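Local coordinates for methyl-accepting chemotaxis protein (Vibrio cholerae, PDB 6CEQ) that probably senses oxygen for a chemotaxis signalling pathway, as a receptor with heme bound in its PAS domains, at residues A[6-14]-A[100-108]. Numbering follows the deposited sequence.
Sequences TTNLMMADK and YIGPALQLV. Unlike the reference sequence in segment 100-108: Leu-107 (reference Trp). With HEM (protoporphyrin IX containing Fe), chain D.
Lys-14 lays its aliphatic chain obliquely against the ring of Tyr-100, with CD of the lysine 3.7 Å from CD1, while the backbone N of Gly-102 sits over one face of that ring, offset toward the rim. This is one end of two adjacent antiparallel strands, 8-12 and 100-109, of the PAS-domain sheet. The phenol OH is hydrogen-bonded to the carbonyl of Ile-67. The second flat group, the side-chain amide of Asn-8, gives a hydrogen bond from ND2 to the backbone O of Leu-107 (3.0 Å), an acceptor lying nearly in the amide plane. Between these ends, Met-10 and Leu-105 form a hydrogen-bonded pair, bound N to O in both directions, and Ala-12 N gives Pro-103 O a nearly straight hydrogen bond (N-H...O angle 170°). The side chains of Met-10 and Leu-105 lie alongside each other and point the same way, into the heme pocket. With CG of Met-10 anti to its backbone nitrogen (chi1 -178°) and the chain bent at chi3, CE lands 3.3 Å from the heme CHC carbon and 3.8 Å from Leu-105 CD1. Leu-105 CD1 in turn touches C1B of the porphyrin at 3.5 Å, and Ala-12 CB packs against the vinyl carbon CBB. On the other face of the sheet, Leu-9 CD2 rests on Gln-106 CB, and Met-11 CG meets Ala-104 CB beside Met-93 of strand 84-94. At the far end a water joins the strands: it donates to Thr-6 O and Leu-107 O, and accepts from Asn-8 N and Gln-106 NE2, the last at 3.1 Å.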
loop_
_atom_site.group_PDB
_atom_site.type_symbol
_atom_site.label_atom_id
_atom_site.label_comp_id
_atom_site.label_asym_id
_atom_site.label_seq_id
_atom_site.Cartn_x
_atom_site.Cartn_y
_atom_site.Cartn_z
ATOM N N THR A 6 -8.238 12.569 -0.877
ATOM C CA THR A 6 -7.842 12.333 -2.259
ATOM C C THR A 6 -7.641 10.835 -2.449
ATOM O O THR A 6 -7.896 10.031 -1.547
ATOM C CB THR A 6 -6.586 13.128 -2.631
ATOM O OG1 THR A 6 -6.307 12.957 -4.030
ATOM C CG2 THR A 6 -5.400 12.663 -1.817
ATOM N N THR A 7 -7.222 10.461 -3.654
ATOM C CA THR A 7 -7.054 9.061 -4.032
ATOM C C THR A 7 -5.584 8.689 -3.873
ATOM O O THR A 7 -4.742 9.170 -4.635
ATOM C CB THR A 7 -7.517 8.845 -5.473
ATOM O OG1 THR A 7 -8.862 9.309 -5.621
ATOM C CG2 THR A 7 -7.452 7.375 -5.846
ATOM N N ASN A 8 -5.278 7.855 -2.878
ATOM C CA ASN A 8 -3.923 7.367 -2.609
ATOM C C ASN A 8 -3.833 5.910 -3.032
ATOM O O ASN A 8 -4.515 5.055 -2.453
ATOM C CB ASN A 8 -3.563 7.491 -1.129
ATOM C CG ASN A 8 -3.738 8.891 -0.611
ATOM O OD1 ASN A 8 -3.176 9.837 -1.160
ATOM N ND2 ASN A 8 -4.531 9.040 0.438
ATOM N N LEU A 9 -2.993 5.627 -4.027
ATOM C CA LEU A 9 -2.949 4.310 -4.654
ATOM C C LEU A 9 -1.523 3.781 -4.723
ATOM O O LEU A 9 -0.578 4.529 -5.000
ATOM C CB LEU A 9 -3.516 4.338 -6.081
ATOM C CG LEU A 9 -4.967 4.741 -6.327
ATOM C CD1 LEU A 9 -5.243 4.668 -7.818
ATOM C CD2 LEU A 9 -5.941 3.857 -5.550
ATOM N N MET A 10 -1.385 2.473 -4.519
ATOM C CA MET A 10 -0.099 1.793 -4.603
ATOM C C MET A 10 -0.348 0.423 -5.221
ATOM O O MET A 10 -1.306 -0.244 -4.835
ATOM C CB MET A 10 0.514 1.677 -3.202
ATOM C CG MET A 10 1.864 1.053 -3.103
ATOM S SD MET A 10 2.520 1.455 -1.469
ATOM C CE MET A 10 1.118 1.304 -0.406
ATOM N N MET A 11 0.493 0.004 -6.174
ATOM C CA MET A 11 0.320 -1.275 -6.868
ATOM C C MET A 11 1.544 -2.174 -6.694
ATOM O O MET A 11 2.680 -1.693 -6.675
ATOM C CB MET A 11 0.064 -1.050 -8.369
ATOM C CG MET A 11 -1.187 -0.234 -8.684
ATOM S SD MET A 11 -1.046 0.685 -10.229
ATOM C CE MET A 11 -0.199 -0.488 -11.281
ATOM N N ALA A 12 1.315 -3.486 -6.586
ATOM C CA ALA A 12 2.401 -4.460 -6.501
ATOM C C ALA A 12 2.122 -5.632 -7.437
ATOM O O ALA A 12 0.988 -5.854 -7.860
ATOM C CB ALA A 12 2.592 -4.968 -5.064
ATOM N N ASP A 13 3.167 -6.395 -7.762
ATOM C CA ASP A 13 2.952 -7.603 -8.547
ATOM C C ASP A 13 2.657 -8.788 -7.628
ATOM O O ASP A 13 2.593 -8.655 -6.402
ATOM C CB ASP A 13 4.130 -7.888 -9.488
ATOM C CG ASP A 13 5.449 -8.159 -8.761
ATOM O OD1 ASP A 13 5.457 -8.433 -7.539
ATOM O OD2 ASP A 13 6.502 -8.113 -9.441
ATOM N N LYS A 14 2.435 -9.960 -8.241
ATOM C CA LYS A 14 2.075 -11.158 -7.483
ATOM C C LYS A 14 3.157 -11.565 -6.491
ATOM O O LYS A 14 2.845 -12.118 -5.432
ATOM C CB LYS A 14 1.791 -12.314 -8.444
ATOM C CG LYS A 14 0.380 -12.319 -8.962
ATOM C CD LYS A 14 0.006 -13.672 -9.552
ATOM C CE LYS A 14 0.935 -14.041 -10.692
ATOM N NZ LYS A 14 0.586 -15.363 -11.282
ATOM N N TYR A 100 -4.896 -12.566 -13.006
ATOM C CA TYR A 100 -4.483 -11.755 -11.863
ATOM C C TYR A 100 -3.030 -11.315 -12.006
ATOM O O TYR A 100 -2.140 -12.144 -12.234
ATOM C CB TYR A 100 -4.673 -12.555 -10.574
ATOM C CG TYR A 100 -4.215 -11.888 -9.291
ATOM C CD1 TYR A 100 -3.315 -12.520 -8.445
ATOM C CD2 TYR A 100 -4.707 -10.641 -8.911
ATOM C CE1 TYR A 100 -2.902 -11.932 -7.256
ATOM C CE2 TYR A 100 -4.300 -10.043 -7.723
ATOM C CZ TYR A 100 -3.401 -10.692 -6.900
ATOM O OH TYR A 100 -2.995 -10.103 -5.723
ATOM N N ILE A 101 -2.789 -10.011 -11.827
ATOM C CA ILE A 101 -1.481 -9.378 -11.999
ATOM C C ILE A 101 -0.845 -9.098 -10.645
ATOM O O ILE A 101 0.383 -9.114 -10.500
ATOM C CB ILE A 101 -1.608 -8.056 -12.786
ATOM C CG1 ILE A 101 -1.992 -8.296 -14.239
ATOM C CG2 ILE A 101 -0.316 -7.247 -12.731
ATOM C CD1 ILE A 101 -2.157 -6.991 -14.996
ATOM N N GLY A 102 -1.670 -8.802 -9.654
ATOM C CA GLY A 102 -1.172 -8.345 -8.385
ATOM C C GLY A 102 -2.151 -7.402 -7.725
ATOM O O GLY A 102 -3.155 -7.009 -8.317
ATOM N N PRO A 103 -1.877 -7.028 -6.480
ATOM C CA PRO A 103 -2.825 -6.204 -5.727
ATOM C C PRO A 103 -2.663 -4.720 -6.019
ATOM O O PRO A 103 -1.565 -4.224 -6.283
ATOM C CB PRO A 103 -2.452 -6.502 -4.271
ATOM C CG PRO A 103 -0.962 -6.744 -4.342
ATOM C CD PRO A 103 -0.715 -7.425 -5.666
ATOM N N ALA A 104 -3.789 -4.016 -5.973
ATOM C CA ALA A 104 -3.819 -2.559 -5.926
ATOM C C ALA A 104 -4.400 -2.137 -4.584
ATOM O O ALA A 104 -5.410 -2.689 -4.140
ATOM C CB ALA A 104 -4.644 -1.976 -7.074
ATOM N N LEU A 105 -3.753 -1.176 -3.941
ATOM C CA LEU A 105 -4.128 -0.698 -2.621
ATOM C C LEU A 105 -4.610 0.738 -2.728
ATOM O O LEU A 105 -3.936 1.573 -3.344
ATOM C CB LEU A 105 -2.941 -0.715 -1.664
ATOM C CG LEU A 105 -2.478 -1.838 -0.754
ATOM C CD1 LEU A 105 -1.701 -1.179 0.355
ATOM C CD2 LEU A 105 -3.619 -2.671 -0.187
ATOM N N GLN A 106 -5.751 1.030 -2.125
ATOM C CA GLN A 106 -6.181 2.408 -1.908
ATOM C C GLN A 106 -6.188 2.679 -0.410
ATOM O O GLN A 106 -6.732 1.885 0.363
ATOM C CB GLN A 106 -7.565 2.677 -2.497
ATOM C CG GLN A 106 -7.998 4.128 -2.332
ATOM C CD GLN A 106 -9.107 4.534 -3.283
ATOM O OE1 GLN A 106 -9.522 3.759 -4.141
ATOM N NE2 GLN A 106 -9.593 5.765 -3.130
ATOM N N LEU A 107 -5.592 3.795 -0.000
ATOM C CA LEU A 107 -5.518 4.170 1.405
ATOM C C LEU A 107 -6.284 5.465 1.612
ATOM O O LEU A 107 -6.029 6.455 0.914
ATOM C CB LEU A 107 -4.067 4.350 1.858
ATOM C CG LEU A 107 -3.137 3.134 1.807
ATOM C CD1 LEU A 107 -1.752 3.534 2.251
ATOM C CD2 LEU A 107 -3.644 1.986 2.677
ATOM N N VAL A 108 -7.207 5.463 2.571
ATOM C CA VAL A 108 -7.933 6.668 2.961
ATOM C C VAL A 108 -7.383 7.122 4.305
ATOM O O VAL A 108 -7.476 6.397 5.304
ATOM C CB VAL A 108 -9.450 6.430 3.032
ATOM C CG1 VAL A 108 -10.158 7.676 3.574
ATOM C CG2 VAL A 108 -9.992 6.046 1.658
HETATM C CHA HEM D . -1.202 -3.415 6.235
HETATM C CHB HEM D . -0.693 -4.982 1.680
HETATM C CHC HEM D . 2.509 -1.355 0.997
HETATM C CHD HEM D . 3.152 -1.305 5.801
HETATM C C1A HEM D . -1.429 -4.034 5.026
HETATM C C2A HEM D . -2.565 -4.806 4.716
HETATM C C3A HEM D . -2.432 -5.252 3.438
HETATM C C4A HEM D . -1.206 -4.765 2.944
HETATM C CMA HEM D . -3.416 -6.114 2.690
HETATM C CAA HEM D . -3.725 -5.087 5.636
HETATM C CBA HEM D . -3.321 -6.155 6.654
HETATM C CGA HEM D . -4.418 -6.318 7.674
HETATM O O1A HEM D . -5.141 -5.342 7.975
HETATM O O2A HEM D . -4.606 -7.427 8.220
HETATM C C1B HEM D . 0.180 -4.054 1.095
HETATM C C2B HEM D . 0.408 -3.992 -0.306
HETATM C C3B HEM D . 1.300 -2.984 -0.526
HETATM C C4B HEM D . 1.619 -2.418 0.806
HETATM C CMB HEM D . -0.220 -4.875 -1.353
HETATM C CAB HEM D . 1.839 -2.546 -1.825
HETATM C CBB HEM D . 1.028 -2.417 -2.872
HETATM C C1C HEM D . 3.002 -1.020 2.254
HETATM C C2C HEM D . 4.000 -0.073 2.532
HETATM C C3C HEM D . 4.184 -0.058 3.908
HETATM C C4C HEM D . 3.285 -1.009 4.465
HETATM C CMC HEM D . 4.734 0.772 1.523
HETATM C CAC HEM D . 5.135 0.788 4.652
HETATM C CBC HEM D . 5.315 2.056 4.299
HETATM C C1D HEM D . 1.953 -1.822 6.297
HETATM C C2D HEM D . 1.593 -1.743 7.718
HETATM C C3D HEM D . 0.387 -2.328 7.836
HETATM C C4D HEM D . 0.002 -2.764 6.489
HETATM C CMD HEM D . 2.414 -1.131 8.824
HETATM C CAD HEM D . -0.411 -2.500 9.102
HETATM C CBD HEM D . 0.392 -3.332 10.103
HETATM C CGD HEM D . 0.744 -4.661 9.487
HETATM O O1D HEM D . 1.940 -4.947 9.259
HETATM O O2D HEM D . -0.159 -5.479 9.204
HETATM N NA HEM D . -0.607 -4.022 3.926
HETATM N NB HEM D . 0.909 -3.113 1.712
HETATM N NC HEM D . 2.585 -1.572 3.432
HETATM N ND HEM D . 0.972 -2.438 5.620
HETATM FE FE HEM D . 0.931 -2.786 3.789
HETATM O O HOH W 1 -7.696 7.364 -1.266
HETATM O O HOH W 2 -2.334 -15.140 -11.975
HETATM O O HOH W 3 -0.484 -0.725 3.272
#